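Local atomic coordinates of probable ferredoxin-dependent nitrite reductase NirA (Mycobacterium tuberculosis, PDB entry 1ZJ8), a protein that catalyses the ferredoxin-dependent, six-electron reduction of sulfite to sulfide, using one siroheme and one [4Fe-4S] cluster per subunit. Residues Q82-Q85 with G86-G89; G408-L412 with G413-R417; R442-A445 with Q446-P450; N470-C474 with P475-A479; S529-L532 with G533-I536. All blocks are in the same frame, centred on the assembly; numbering follows the deposited sequence.

Contact 1: Q82-Q85 with G86-G89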
# COMPACT_ATOMS: atom_id res chain seq x y z
N GLN A 82 9.92 14.22 -7.13
CA GLN A 82 10.69 12.99 -7.44
C GLN A 82 12.22 13.19 -7.38
O GLN A 82 12.72 14.31 -7.46
CB GLN A 82 10.22 12.35 -8.76
CG GLN A 82 10.69 12.98 -10.08
CD GLN A 82 10.50 12.05 -11.31
OE1 GLN A 82 9.38 11.65 -11.65
NE2 GLN A 82 11.61 11.72 -11.98
N ARG A 83 12.96 12.07 -7.23
CA ARG A 83 14.43 12.08 -7.04
C ARG A 83 15.19 12.42 -8.33
O ARG A 83 15.00 11.79 -9.38
CB ARG A 83 14.93 10.72 -6.52
CG ARG A 83 16.43 10.66 -6.11
CD ARG A 83 16.98 9.21 -6.13
NE ARG A 83 18.32 9.01 -5.55
CZ ARG A 83 18.60 8.98 -4.25
NH1 ARG A 83 17.65 9.19 -3.34
NH2 ARG A 83 19.85 8.74 -3.83
N GLU A 84 16.08 13.43 -8.24
CA GLU A 84 16.96 13.80 -9.35
C GLU A 84 17.87 12.62 -9.69
O GLU A 84 18.23 11.79 -8.81
CB GLU A 84 17.80 15.04 -9.01
CG GLU A 84 18.53 15.66 -10.20
CD GLU A 84 17.57 16.13 -11.27
OE1 GLU A 84 17.02 17.23 -11.11
OE2 GLU A 84 17.34 15.40 -12.25
N GLN A 85 18.25 12.55 -10.97
CA GLN A 85 19.07 11.46 -11.49
C GLN A 85 20.52 11.52 -11.00
O GLN A 85 21.04 12.60 -10.74
CB GLN A 85 19.14 11.52 -13.03
CG GLN A 85 17.81 11.51 -13.77
CD GLN A 85 17.02 10.23 -13.54
OE1 GLN A 85 17.59 9.18 -13.22
NE2 GLN A 85 15.70 10.32 -13.69
N GLY A 86 21.17 10.36 -10.91
CA GLY A 86 22.62 10.28 -10.71
C GLY A 86 23.13 10.21 -9.28
O GLY A 86 24.31 9.95 -9.06
N TYR A 87 22.26 10.45 -8.32
CA TYR A 87 22.65 10.40 -6.91
C TYR A 87 22.36 9.02 -6.35
O TYR A 87 21.23 8.54 -6.46
CB TYR A 87 21.93 11.49 -6.12
CG TYR A 87 22.18 12.87 -6.65
CD1 TYR A 87 23.22 13.67 -6.15
CD2 TYR A 87 21.39 13.39 -7.68
CE1 TYR A 87 23.46 14.96 -6.65
CE2 TYR A 87 21.62 14.68 -8.19
CZ TYR A 87 22.65 15.46 -7.68
OH TYR A 87 22.85 16.72 -8.20
N ASP A 88 23.37 8.37 -5.78
CA ASP A 88 23.17 7.08 -5.12
C ASP A 88 22.99 7.24 -3.59
O ASP A 88 22.88 8.37 -3.09
CB ASP A 88 24.27 6.07 -5.52
CG ASP A 88 25.68 6.45 -5.03
OD1 ASP A 88 25.93 7.62 -4.66
OD2 ASP A 88 26.55 5.55 -5.03
N GLY A 89 22.95 6.11 -2.88
CA GLY A 89 22.65 6.07 -1.44
C GLY A 89 23.51 6.92 -0.52
O GLY A 89 23.07 7.33 0.57

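Contact 2: G408-L412 with G413-R417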
# COMPACT_ATOMS: atom_id res chain seq x y z
N GLY A 408 -4.76 -12.47 -24.57
CA GLY A 408 -4.46 -11.05 -24.69
C GLY A 408 -3.65 -10.50 -23.53
O GLY A 408 -2.71 -9.73 -23.75
N LEU A 409 -4.02 -10.88 -22.31
CA LEU A 409 -3.38 -10.41 -21.10
C LEU A 409 -1.94 -10.91 -21.03
O LEU A 409 -1.03 -10.17 -20.67
CB LEU A 409 -4.17 -10.88 -19.88
CG LEU A 409 -5.50 -10.17 -19.62
CD1 LEU A 409 -6.26 -10.88 -18.54
CD2 LEU A 409 -5.31 -8.74 -19.22
N ASP A 410 -1.76 -12.18 -21.37
CA ASP A 410 -0.41 -12.77 -21.48
C ASP A 410 0.47 -12.01 -22.48
O ASP A 410 1.61 -11.70 -22.20
CB ASP A 410 -0.47 -14.26 -21.92
CG ASP A 410 -0.67 -15.24 -20.75
OD1 ASP A 410 -0.39 -14.88 -19.57
OD2 ASP A 410 -1.10 -16.38 -21.02
N ALA A 411 -0.08 -11.73 -23.65
CA ALA A 411 0.67 -11.01 -24.67
C ALA A 411 1.16 -9.63 -24.19
O ALA A 411 2.14 -9.12 -24.71
CB ALA A 411 -0.14 -10.89 -25.91
N LEU A 412 0.48 -9.03 -23.20
CA LEU A 412 0.96 -7.80 -22.55
C LEU A 412 1.85 -8.07 -21.33
O LEU A 412 2.27 -7.13 -20.66
CB LEU A 412 -0.21 -6.96 -22.07
CG LEU A 412 -1.15 -6.41 -23.12
CD1 LEU A 412 -2.48 -6.13 -22.47
CD2 LEU A 412 -0.57 -5.17 -23.73
N GLY A 413 2.11 -9.33 -21.00
CA GLY A 413 2.94 -9.68 -19.83
C GLY A 413 2.20 -9.67 -18.51
O GLY A 413 2.81 -9.58 -17.44
N LEU A 414 0.88 -9.77 -18.56
CA LEU A 414 0.06 -9.86 -17.35
C LEU A 414 -0.51 -11.27 -17.21
O LEU A 414 -1.52 -11.62 -17.81
CB LEU A 414 -1.05 -8.82 -17.40
CG LEU A 414 -0.58 -7.36 -17.40
CD1 LEU A 414 -1.72 -6.40 -17.79
CD2 LEU A 414 -0.04 -7.00 -16.03
N GLN A 415 0.17 -12.08 -16.39
CA GLN A 415 -0.07 -13.52 -16.32
C GLN A 415 -1.11 -13.83 -15.29
O GLN A 415 -1.00 -13.34 -14.18
CB GLN A 415 1.23 -14.27 -15.99
CG GLN A 415 2.41 -13.81 -16.84
CD GLN A 415 3.68 -14.63 -16.64
OE1 GLN A 415 3.86 -15.33 -15.62
NE2 GLN A 415 4.58 -14.53 -17.61
N SER A 416 -2.11 -14.61 -15.66
CA SER A 416 -3.08 -15.15 -14.71
C SER A 416 -2.60 -16.45 -14.08
O SER A 416 -3.13 -16.91 -13.05
CB SER A 416 -4.41 -15.34 -15.40
OG SER A 416 -4.21 -16.00 -16.62
N ARG A 417 -1.58 -17.05 -14.70
CA ARG A 417 -0.89 -18.22 -14.15
C ARG A 417 0.60 -17.93 -14.03
O ARG A 417 1.42 -18.47 -14.77
CB ARG A 417 -1.08 -19.43 -15.04
CG ARG A 417 -2.52 -19.97 -15.15
CD ARG A 417 -2.53 -21.00 -16.28
NE ARG A 417 -3.83 -21.53 -16.69
CZ ARG A 417 -3.98 -22.40 -17.70
NH1 ARG A 417 -2.90 -22.83 -18.38
NH2 ARG A 417 -5.18 -22.87 -18.05

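Contact 3: R442-A445 with Q446-P450. With SRM (siroheme), chain E.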
# COMPACT_ATOMS: atom_id res chain seq x y z
N ARG A 442 12.29 -1.53 -7.88
CA ARG A 442 11.30 -1.88 -8.89
C ARG A 442 11.92 -2.38 -10.19
O ARG A 442 11.39 -3.29 -10.82
CB ARG A 442 10.27 -0.77 -9.18
CG ARG A 442 8.96 -1.40 -9.74
CD ARG A 442 7.80 -0.46 -10.07
NE ARG A 442 7.35 0.36 -8.95
CZ ARG A 442 6.73 -0.08 -7.85
NH1 ARG A 442 6.49 -1.36 -7.67
NH2 ARG A 442 6.37 0.78 -6.91
N VAL A 443 13.06 -1.82 -10.58
CA VAL A 443 13.76 -2.26 -11.79
C VAL A 443 14.47 -3.61 -11.55
O VAL A 443 14.45 -4.51 -12.41
CB VAL A 443 14.77 -1.18 -12.28
CG1 VAL A 443 15.23 -1.51 -13.73
CG2 VAL A 443 14.13 0.24 -12.19
N ARG A 444 15.11 -3.72 -10.39
CA ARG A 444 15.76 -4.95 -9.97
C ARG A 444 14.82 -6.13 -10.11
O ARG A 444 15.14 -7.15 -10.74
CB ARG A 444 16.20 -4.83 -8.51
CG ARG A 444 17.07 -5.98 -8.04
CD ARG A 444 18.50 -5.85 -8.57
NE ARG A 444 19.01 -7.08 -9.15
CZ ARG A 444 19.42 -8.13 -8.46
NH1 ARG A 444 19.36 -8.11 -7.15
NH2 ARG A 444 19.88 -9.20 -9.06
N ALA A 445 13.63 -5.95 -9.54
CA ALA A 445 12.57 -6.95 -9.55
C ALA A 445 12.25 -7.43 -10.94
O ALA A 445 11.88 -8.59 -11.13
CB ALA A 445 11.30 -6.37 -8.93
N GLN A 446 12.37 -6.54 -11.92
CA GLN A 446 12.03 -6.90 -13.31
C GLN A 446 13.00 -7.93 -13.88
O GLN A 446 12.63 -8.71 -14.77
CB GLN A 446 12.03 -5.66 -14.22
CG GLN A 446 11.16 -4.50 -13.75
CD GLN A 446 9.76 -4.93 -13.48
OE1 GLN A 446 9.23 -5.78 -14.19
NE2 GLN A 446 9.14 -4.36 -12.45
N HIS A 447 14.23 -7.93 -13.37
CA HIS A 447 15.25 -8.90 -13.76
C HIS A 447 15.28 -10.09 -12.82
O HIS A 447 15.69 -11.19 -13.22
CB HIS A 447 16.65 -8.26 -13.71
CG HIS A 447 16.84 -7.11 -14.66
ND1 HIS A 447 16.47 -5.81 -14.36
CD2 HIS A 447 17.41 -7.06 -15.89
CE1 HIS A 447 16.77 -5.02 -15.37
NE2 HIS A 447 17.34 -5.75 -16.32
N LEU A 448 14.88 -9.87 -11.58
CA LEU A 448 15.10 -10.85 -10.53
C LEU A 448 14.09 -11.97 -10.60
O LEU A 448 14.46 -13.13 -10.44
CB LEU A 448 15.08 -10.16 -9.17
CG LEU A 448 15.37 -11.02 -7.94
CD1 LEU A 448 16.72 -11.73 -8.05
CD2 LEU A 448 15.28 -10.16 -6.68
N VAL A 449 12.83 -11.62 -10.88
CA VAL A 449 11.76 -12.60 -11.04
C VAL A 449 12.10 -13.67 -12.10
O VAL A 449 12.08 -14.87 -11.80
CB VAL A 449 10.40 -11.90 -11.31
CG1 VAL A 449 9.40 -12.88 -11.90
CG2 VAL A 449 9.85 -11.27 -10.03
N PRO A 450 12.43 -13.26 -13.34
CA PRO A 450 12.94 -14.19 -14.38
C PRO A 450 14.14 -15.03 -13.95
O PRO A 450 14.14 -16.26 -14.17
CB PRO A 450 13.39 -13.27 -15.51
CG PRO A 450 12.72 -11.97 -15.29
CD PRO A 450 12.30 -11.88 -13.85
FE SRM E . 4.76 4.77 1.38
CHA SRM E . 6.74 7.49 1.96
CHB SRM E . 5.93 4.60 -1.76
CHC SRM E . 2.84 2.21 0.82
CHD SRM E . 5.34 3.66 4.60
NA SRM E . 5.92 5.95 0.26
C1A SRM E . 6.55 7.09 0.62
C2A SRM E . 7.04 7.91 -0.54
CMA SRM E . 6.04 8.99 -0.85
CDA SRM E . 8.44 8.40 -0.36
CEA SRM E . 8.68 9.84 0.01
O3A SRM E . 8.24 10.25 1.08
O4A SRM E . 9.30 10.59 -0.75
C3A SRM E . 7.05 6.87 -1.61
CAA SRM E . 6.61 7.35 -2.95
CBA SRM E . 7.90 7.80 -3.60
CCA SRM E . 7.85 7.61 -5.08
O1A SRM E . 7.33 6.57 -5.53
O2A SRM E . 8.32 8.51 -5.81
C4A SRM E . 6.25 5.76 -1.03
NB SRM E . 4.35 3.72 -0.24
C1B SRM E . 4.85 3.77 -1.47
C2B SRM E . 4.16 2.90 -2.48
CMB SRM E . 4.00 3.52 -3.84
CDB SRM E . 4.98 1.66 -2.62
CEB SRM E . 4.52 0.62 -3.58
O3B SRM E . 5.14 0.35 -4.63
O4B SRM E . 3.47 0.03 -3.30
C3B SRM E . 2.88 2.62 -1.72
CAB SRM E . 1.86 3.70 -1.99
CBB SRM E . 0.46 3.20 -1.78
CCB SRM E . -0.51 4.35 -1.83
O1B SRM E . -1.20 4.55 -2.83
O2B SRM E . -0.66 5.10 -0.87
C4B SRM E . 3.35 2.85 -0.31
NC SRM E . 4.31 3.21 2.42
C1C SRM E . 3.34 2.33 2.10
C2C SRM E . 3.18 1.32 3.04
CDC SRM E . 2.42 0.04 2.94
CEC SRM E . 0.98 -0.04 3.26
O3C SRM E . 0.33 1.02 3.46
O4C SRM E . 0.50 -1.18 3.34
C3C SRM E . 3.95 1.74 4.08
CAC SRM E . 4.02 0.90 5.32
CBC SRM E . 2.82 0.79 6.23
CCC SRM E . 2.76 2.03 7.11
O1C SRM E . 2.44 3.15 6.61
O2C SRM E . 3.05 1.89 8.32
C4C SRM E . 4.57 2.91 3.72
ND SRM E . 5.54 5.61 3.04
C1D SRM E . 5.83 4.90 4.15
C2D SRM E . 6.79 5.60 4.90
CAD SRM E . 6.89 5.47 6.41
CBD SRM E . 6.13 6.44 7.26
CCD SRM E . 6.06 6.34 8.76
O1D SRM E . 4.93 6.10 9.25
O2D SRM E . 7.09 6.47 9.48
C3D SRM E . 7.07 6.76 4.20
CDD SRM E . 7.67 8.00 4.80
CED SRM E . 6.89 8.98 5.65
O3D SRM E . 5.66 8.93 5.70
O4D SRM E . 7.46 9.85 6.32
C4D SRM E . 6.29 6.76 3.06

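Contact 4: N470-C474 with P475-A479. With SRM (siroheme), chain E.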
# COMPACT_ATOMS: atom_id res chain seq x y z
N ASN A 470 9.63 -9.60 -0.37
CA ASN A 470 9.38 -8.15 -0.45
C ASN A 470 10.69 -7.35 -0.43
O ASN A 470 11.48 -7.48 0.51
CB ASN A 470 8.49 -7.69 0.69
CG ASN A 470 7.10 -8.30 0.64
OD1 ASN A 470 6.80 -9.11 -0.22
ND2 ASN A 470 6.25 -7.92 1.57
N ILE A 471 10.90 -6.53 -1.47
CA ILE A 471 12.12 -5.74 -1.62
C ILE A 471 11.84 -4.26 -1.37
O ILE A 471 11.16 -3.60 -2.15
CB ILE A 471 12.72 -5.88 -3.04
CG1 ILE A 471 12.61 -7.33 -3.55
CG2 ILE A 471 14.18 -5.41 -3.05
CD1 ILE A 471 13.35 -7.59 -4.86
N ASN A 472 12.40 -3.74 -0.29
CA ASN A 472 12.20 -2.34 0.09
C ASN A 472 13.51 -1.57 -0.02
O ASN A 472 14.57 -2.11 0.33
CB ASN A 472 11.65 -2.26 1.51
CG ASN A 472 10.36 -3.05 1.69
OD1 ASN A 472 9.29 -2.46 1.90
ND2 ASN A 472 10.45 -4.39 1.61
N GLY A 473 13.46 -0.33 -0.51
CA GLY A 473 14.66 0.50 -0.73
C GLY A 473 15.18 1.29 0.49
O GLY A 473 16.21 1.97 0.39
N CYS A 474 14.46 1.20 1.62
CA CYS A 474 14.84 1.88 2.86
C CYS A 474 13.94 1.36 3.99
O CYS A 474 13.05 0.55 3.75
CB CYS A 474 14.70 3.40 2.69
SG CYS A 474 13.05 3.98 3.10
N PRO A 475 14.18 1.83 5.24
CA PRO A 475 13.48 1.24 6.40
C PRO A 475 11.99 1.58 6.58
O PRO A 475 11.33 0.94 7.42
CB PRO A 475 14.30 1.75 7.61
CG PRO A 475 15.47 2.46 7.04
CD PRO A 475 15.12 2.88 5.66
N ASN A 476 11.48 2.55 5.80
CA ASN A 476 10.05 2.93 5.83
C ASN A 476 9.07 1.76 5.57
O ASN A 476 7.93 1.82 5.99
CB ASN A 476 9.75 4.09 4.84
CG ASN A 476 10.33 5.46 5.30
OD1 ASN A 476 10.30 5.80 6.49
ND2 ASN A 476 10.83 6.26 4.35
N SER A 477 9.52 0.71 4.88
CA SER A 477 8.77 -0.55 4.72
C SER A 477 7.48 -0.43 3.88
O SER A 477 6.47 -1.05 4.20
CB SER A 477 8.47 -1.15 6.11
OG SER A 477 8.42 -2.56 6.07
N CYS A 478 7.53 0.35 2.80
CA CYS A 478 6.41 0.54 1.88
C CYS A 478 5.93 -0.72 1.19
O CYS A 478 4.77 -0.82 0.81
CB CYS A 478 6.79 1.51 0.76
SG CYS A 478 7.03 3.24 1.30
N ALA A 479 6.86 -1.65 0.97
CA ALA A 479 6.56 -2.95 0.37
C ALA A 479 6.57 -4.01 1.44
O ALA A 479 6.81 -5.17 1.15
CB ALA A 479 7.55 -3.28 -0.74
FE SRM E . 4.76 4.77 1.38
CHA SRM E . 6.74 7.49 1.96
CHB SRM E . 5.93 4.60 -1.76
CHC SRM E . 2.84 2.21 0.82
CHD SRM E . 5.34 3.66 4.60
NA SRM E . 5.92 5.95 0.26
C1A SRM E . 6.55 7.09 0.62
C2A SRM E . 7.04 7.91 -0.54
CMA SRM E . 6.04 8.99 -0.85
CDA SRM E . 8.44 8.40 -0.36
CEA SRM E . 8.68 9.84 0.01
O3A SRM E . 8.24 10.25 1.08
O4A SRM E . 9.30 10.59 -0.75
C3A SRM E . 7.05 6.87 -1.61
CAA SRM E . 6.61 7.35 -2.95
CBA SRM E . 7.90 7.80 -3.60
CCA SRM E . 7.85 7.61 -5.08
O1A SRM E . 7.33 6.57 -5.53
O2A SRM E . 8.32 8.51 -5.81
C4A SRM E . 6.25 5.76 -1.03
NB SRM E . 4.35 3.72 -0.24
C1B SRM E . 4.85 3.77 -1.47
C2B SRM E . 4.16 2.90 -2.48
CMB SRM E . 4.00 3.52 -3.84
CDB SRM E . 4.98 1.66 -2.62
CEB SRM E . 4.52 0.62 -3.58
O3B SRM E . 5.14 0.35 -4.63
O4B SRM E . 3.47 0.03 -3.30
C3B SRM E . 2.88 2.62 -1.72
CAB SRM E . 1.86 3.70 -1.99
CBB SRM E . 0.46 3.20 -1.78
CCB SRM E . -0.51 4.35 -1.83
O1B SRM E . -1.20 4.55 -2.83
O2B SRM E . -0.66 5.10 -0.87
C4B SRM E . 3.35 2.85 -0.31
NC SRM E . 4.31 3.21 2.42
C1C SRM E . 3.34 2.33 2.10
C2C SRM E . 3.18 1.32 3.04
CDC SRM E . 2.42 0.04 2.94
CEC SRM E . 0.98 -0.04 3.26
O3C SRM E . 0.33 1.02 3.46
O4C SRM E . 0.50 -1.18 3.34
C3C SRM E . 3.95 1.74 4.08
CAC SRM E . 4.02 0.90 5.32
CBC SRM E . 2.82 0.79 6.23
CCC SRM E . 2.76 2.03 7.11
O1C SRM E . 2.44 3.15 6.61
O2C SRM E . 3.05 1.89 8.32
C4C SRM E . 4.57 2.91 3.72
ND SRM E . 5.54 5.61 3.04
C1D SRM E . 5.83 4.90 4.15
C2D SRM E . 6.79 5.60 4.90
CAD SRM E . 6.89 5.47 6.41
CBD SRM E . 6.13 6.44 7.26
CCD SRM E . 6.06 6.34 8.76
O1D SRM E . 4.93 6.10 9.25
O2D SRM E . 7.09 6.47 9.48
C3D SRM E . 7.07 6.76 4.20
CDD SRM E . 7.67 8.00 4.80
CED SRM E . 6.89 8.98 5.65
O3D SRM E . 5.66 8.93 5.70
O4D SRM E . 7.46 9.85 6.32
C4D SRM E . 6.29 6.76 3.06

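Contact 5: S529-L532 with G533-I536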
# COMPACT_ATOMS: atom_id res chain seq x y z
N SER A 529 23.11 -6.06 -3.42
CA SER A 529 22.11 -6.09 -4.48
C SER A 529 22.45 -7.05 -5.62
O SER A 529 21.57 -7.50 -6.33
CB SER A 529 21.90 -4.69 -5.03
OG SER A 529 20.92 -4.71 -6.03
N ASP A 530 23.72 -7.36 -5.83
CA ASP A 530 24.09 -8.36 -6.84
C ASP A 530 23.80 -9.78 -6.34
O ASP A 530 23.52 -10.67 -7.13
CB ASP A 530 25.58 -8.25 -7.18
CG ASP A 530 25.99 -6.85 -7.65
OD1 ASP A 530 25.47 -6.37 -8.69
OD2 ASP A 530 26.83 -6.24 -6.96
N GLU A 531 23.89 -9.99 -5.04
CA GLU A 531 23.74 -11.33 -4.46
C GLU A 531 22.30 -11.79 -4.20
O GLU A 531 22.12 -12.91 -3.74
CB GLU A 531 24.48 -11.40 -3.11
CG GLU A 531 25.99 -11.20 -3.16
CD GLU A 531 26.61 -10.99 -1.76
OE1 GLU A 531 25.94 -10.37 -0.89
OE2 GLU A 531 27.77 -11.43 -1.54
N LEU A 532 21.29 -10.95 -4.44
CA LEU A 532 19.93 -11.27 -4.03
C LEU A 532 19.47 -12.62 -4.57
O LEU A 532 18.89 -13.42 -3.84
CB LEU A 532 18.93 -10.20 -4.47
CG LEU A 532 18.95 -8.81 -3.82
CD1 LEU A 532 17.91 -7.93 -4.46
CD2 LEU A 532 18.66 -8.91 -2.35
N GLY A 533 19.71 -12.87 -5.86
CA GLY A 533 19.36 -14.13 -6.50
C GLY A 533 20.14 -15.29 -5.95
O GLY A 533 19.60 -16.37 -5.73
N ASP A 534 21.43 -15.08 -5.72
CA ASP A 534 22.28 -16.09 -5.10
C ASP A 534 21.74 -16.47 -3.73
O ASP A 534 21.58 -17.64 -3.41
CB ASP A 534 23.71 -15.57 -4.90
CG ASP A 534 24.43 -15.30 -6.21
OD1 ASP A 534 24.46 -16.20 -7.07
OD2 ASP A 534 25.01 -14.21 -6.36
N TYR A 535 21.48 -15.46 -2.92
CA TYR A 535 21.02 -15.67 -1.55
C TYR A 535 19.68 -16.41 -1.48
O TYR A 535 19.54 -17.38 -0.74
CB TYR A 535 20.90 -14.33 -0.82
CG TYR A 535 20.20 -14.48 0.49
CD1 TYR A 535 20.91 -14.75 1.65
CD2 TYR A 535 18.82 -14.41 0.57
CE1 TYR A 535 20.27 -14.92 2.84
CE2 TYR A 535 18.17 -14.57 1.76
CZ TYR A 535 18.89 -14.83 2.89
OH TYR A 535 18.23 -14.99 4.09
N ILE A 536 18.69 -15.92 -2.23
CA ILE A 536 17.37 -16.55 -2.28
C ILE A 536 17.49 -18.02 -2.68
O ILE A 536 16.88 -18.89 -2.06
CB ILE A 536 16.42 -15.87 -3.31
CG1 ILE A 536 16.13 -14.42 -2.98
CG2 ILE A 536 15.10 -16.62 -3.40
CD1 ILE A 536 15.50 -14.25 -1.68

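Contact 1: Q82-Q85 with G86-G89
Between Arg83 and Tyr87 the chain leaves strand 79-83, runs extended through Glu84 and Gln85 and then turns at Gly86, whose phi is positive (91°), a region that glycine enters easily. This path, one continuous bend, brings Tyr87 O within bonding distance of the Arg83 side chain. Arg83 spans the inside. Its CG is anti to the backbone N (chi1 -172°) and the chain stays straight as far as NE, which carries the guanidinium across to the far limb. There it grips a single atom side-on through two hydrogen bonds: NE of Arg83 donates to Tyr87 O at 3.1 Å, and NH2 of Arg83 to the same Tyr87 O at 3.0 Å. The oxygen sits almost exactly in the guanidinium plane, yet both donors approach it from one face of the peptide, NE tilted from the carbonyl plane and NH2 well above it. On the outside, the CD2-CE2 edge of Tyr87 faces Glu84, with Tyr87 CE2 3.8 Å from Glu84 CG, and Glu84 O lies at the ring edge, 3.7 Å from Tyr87 CD2. The Glu84 carboxylate is turned 50° from the ring and folds back, so that Glu84 OE2 accepts from Gln85 N at 3.3 Å. Trp91 meets the Tyr87 ring edge-to-face, while NH1 of Arg83 bonds to Cys434 O and NH2 to Thr92 OG1. With each guanidinium nitrogen engaged, rotation of the group is fixed and the bend is tied to the loop that bears a cluster cysteine; the cationic Arg83 side chain, about 8 Å from the iron-sulfur cluster at nearest atoms, may also favour its more reduced state.

Contact 2: G408-L412 with G413-R417
Leu409 and Leu414 meet loosely across the end of helix 399-411, with Leu409 CB 4.5 Å from Leu414 CB. The side chains leave their backbones in different directions. They meet at their bases and again at one branch, where Leu409 CD2 is 4.5 Å from Leu414 CD1, rather than lying alongside each other. This pairing is the hydrophobic contact expected of a Schellman motif, and the backbone bonds confirm the assignment. Leu414 N reaches back to Leu409 O at 2.9 Å, and within that loop Gly413 N bonds to Asp410 O at 2.7 Å. The second donor stands above the plane of its carbonyl. Gly413 makes the reversal with a positive phi of 82°. On another flank, Asp410 bends toward the departing chain: Asp410 OD1 comes 3.5 Å from Gln415 CA and 4.0 Å from Gln415 CB, a carboxylate oxygen set against carbon. The Gln415 side chain continues extended past this point.

Helix 399-411 belongs to a ferredoxin-like half domain of the nitrite and sulfite reductases, and the leucines at its exit touch several neighbours. Leu409 packs on Val355 and Val357 of strand 353-357, Leu412 on Ala371 and Leu375 of helix 366-379, and Leu414 touches Ile368 and Val372 of that helix as well as Val357. Beyond the cap, the backbone of Gln415 is hydrogen-bonded to Ala358, and Ser416 rests on Val355.

Contact 3: R442-A445 with Q446-P450
Gln446 lies beside Arg442, one turn earlier in helix 442-455; the two side chains start out alongside, with amide and guanidinium planes 49° apart. A fold at chi2 of Gln446 returns its amide to the helix, where Gln446 NE2 donates to Arg442 O at 3.0 Å; the same nitrogen also bonds to Ile360 O. The close-packed side of the helix is apolar. Ala445 and Val449 press on Leu425, while Leu448 packs on Leu532 of helix 532-545. Arg444 crosses toward the buried Leu448, its NH2 4.2 Å from Leu448 CD1. Val449 N bonds to Ala445 O at 3.2 Å, the last such bond before Pro450, whose nitrogen has none and leaves a kink.

The outer side is looser and more polar. Val443 and His447 run side by side with only a marginal touch, Val443 CG1 to His447 CE1 at 4.2 Å. What joins them is the imidazole: His447 ND1 donates to Val443 O at 3.1 Å with the oxygen near the ring plane. Gln446 N bonds to that oxygen as well, from the other face of the carbonyl.

A bend at chi3 takes the Arg442 guanidinium away to the cofactor, where Arg442 NH2 donates to siroheme O3B at 2.6 Å, nearly straight at 164°. Weak bonds link it to Ser429 OG and Ala427 O, around cluster ligand Cys428. Set at the siroheme rim, the cationic guanidinium probably offsets the charge of that carboxylate.

Contact 4: N470-C474 with P475-A479
Asn472 OD1 accepts the backbone N-H of Ala479, with Ala479 N at 2.7 Å, a bond bent to 136° at the hydrogen, the donor tilted from the amide carbonyl plane. It joins the last residue of strand 469-472 to the far end of the segment that follows. The second polar link uses sulfur: Asn476 N points at Cys474 SG over 3.4 Å and along a straighter line. Cys474 can accept it because its SG stands between backbone N and carbonyl carbon (chi1 88°), over the start of the type I beta turn that runs from Cys474 to Ser477.

This loop is one half of the cluster-binding motif of the siroheme sulfite and nitrite reductases, two cysteines, Cys474 and Cys478, with three residues between them; Cys428 and Cys434 supply the other half. Cys474 SG is a ligand of one cluster iron, so the N-H···S bond would probably draw some charge from the thiolate. Cys478 SG binds a second cluster iron and also lies 2.7 Å from the siroheme iron, consistent with the bridging axial thiolate of this family. Ser477, at positive phi, ends the turn, and Ser477 O lies 3.3 Å from siroheme CAC; its hydroxyl is bonded to Gln482 OE1 and Ile481 N.

Packing surrounds these bonds. Asn476 lies over the siroheme margin, Asn476 CB 3.3 Å from C2D. Ala479 CB lies obliquely to the Asn472 amide, 3.3 Å from Asn472 OD1, and meets Ile471 O at 3.9 Å. The amide nitrogen of Asn470 bonds to Arg480 O, and Ile471 turns to the other side of the strand, against Leu425 and Ala427.

Contact 5: S529-L532 with G533-I536
Glu531 O receives the N-H of Tyr535, with Tyr535 N at 2.8 Å, in a nearly straight bond (169°) with the donor almost in line with the carbonyl. It belongs to the first turn of helix 532-545, which follows strand 520-528 and packs on the mixed sheet of the 4Fe-4S domain. The next rung is Ile536 N to Leu532 O at 3.0 Å, giving two successive i to i+4 bonds.

Side chains mostly meet backbone here. Ile536 CB lies 3.5 Å from Leu532 O. Asp534 CB rests 3.3 Å from Glu531 O, and Asp534 OD2 swings back to 3.7 Å from Glu531 CA. The two carboxylates stay apart and find separate partners: Asp534 OD1 in a salt bridge with Arg455 NH2, Glu531 OE1 hydrogen-bonded to Thr528 N. Leu532 heads the buried side, on Phe504 and Val527 of the sheet and Leu448 of helix 442-455, while Ile536 reaches Ile486 and Leu452. Tyr535 CB sits 3.5 Å from Glu531 O, but its ring leads away from segment 529-532 and touches Val506 and Leu508 of strand 500-508, and the hydroxyl OH hydrogen-bonds to Leu565 O.

Each contact joins adjacent segments, so the five follow in series and none nests in or crosses another. From the N terminus, contact 1 closes the bend after strand 79-83, and contact 2 ends helix 399-411, about 32 Å away between centres. The last three belong to one 4Fe-4S domain. Contact 3 lies in the early turns of helix 442-455, contact 4 forms the start of the loop between strands 469-472 and 486-494, and contact 5 starts helix 532-545. Leu448 ties these together: Leu448 CD2 lies 3.7 Å from Ile471 CD1 of contact 4 and 4.1 Å from Leu532 CD1 of contact 5. Contacts 3 and 4 both also reach the siroheme.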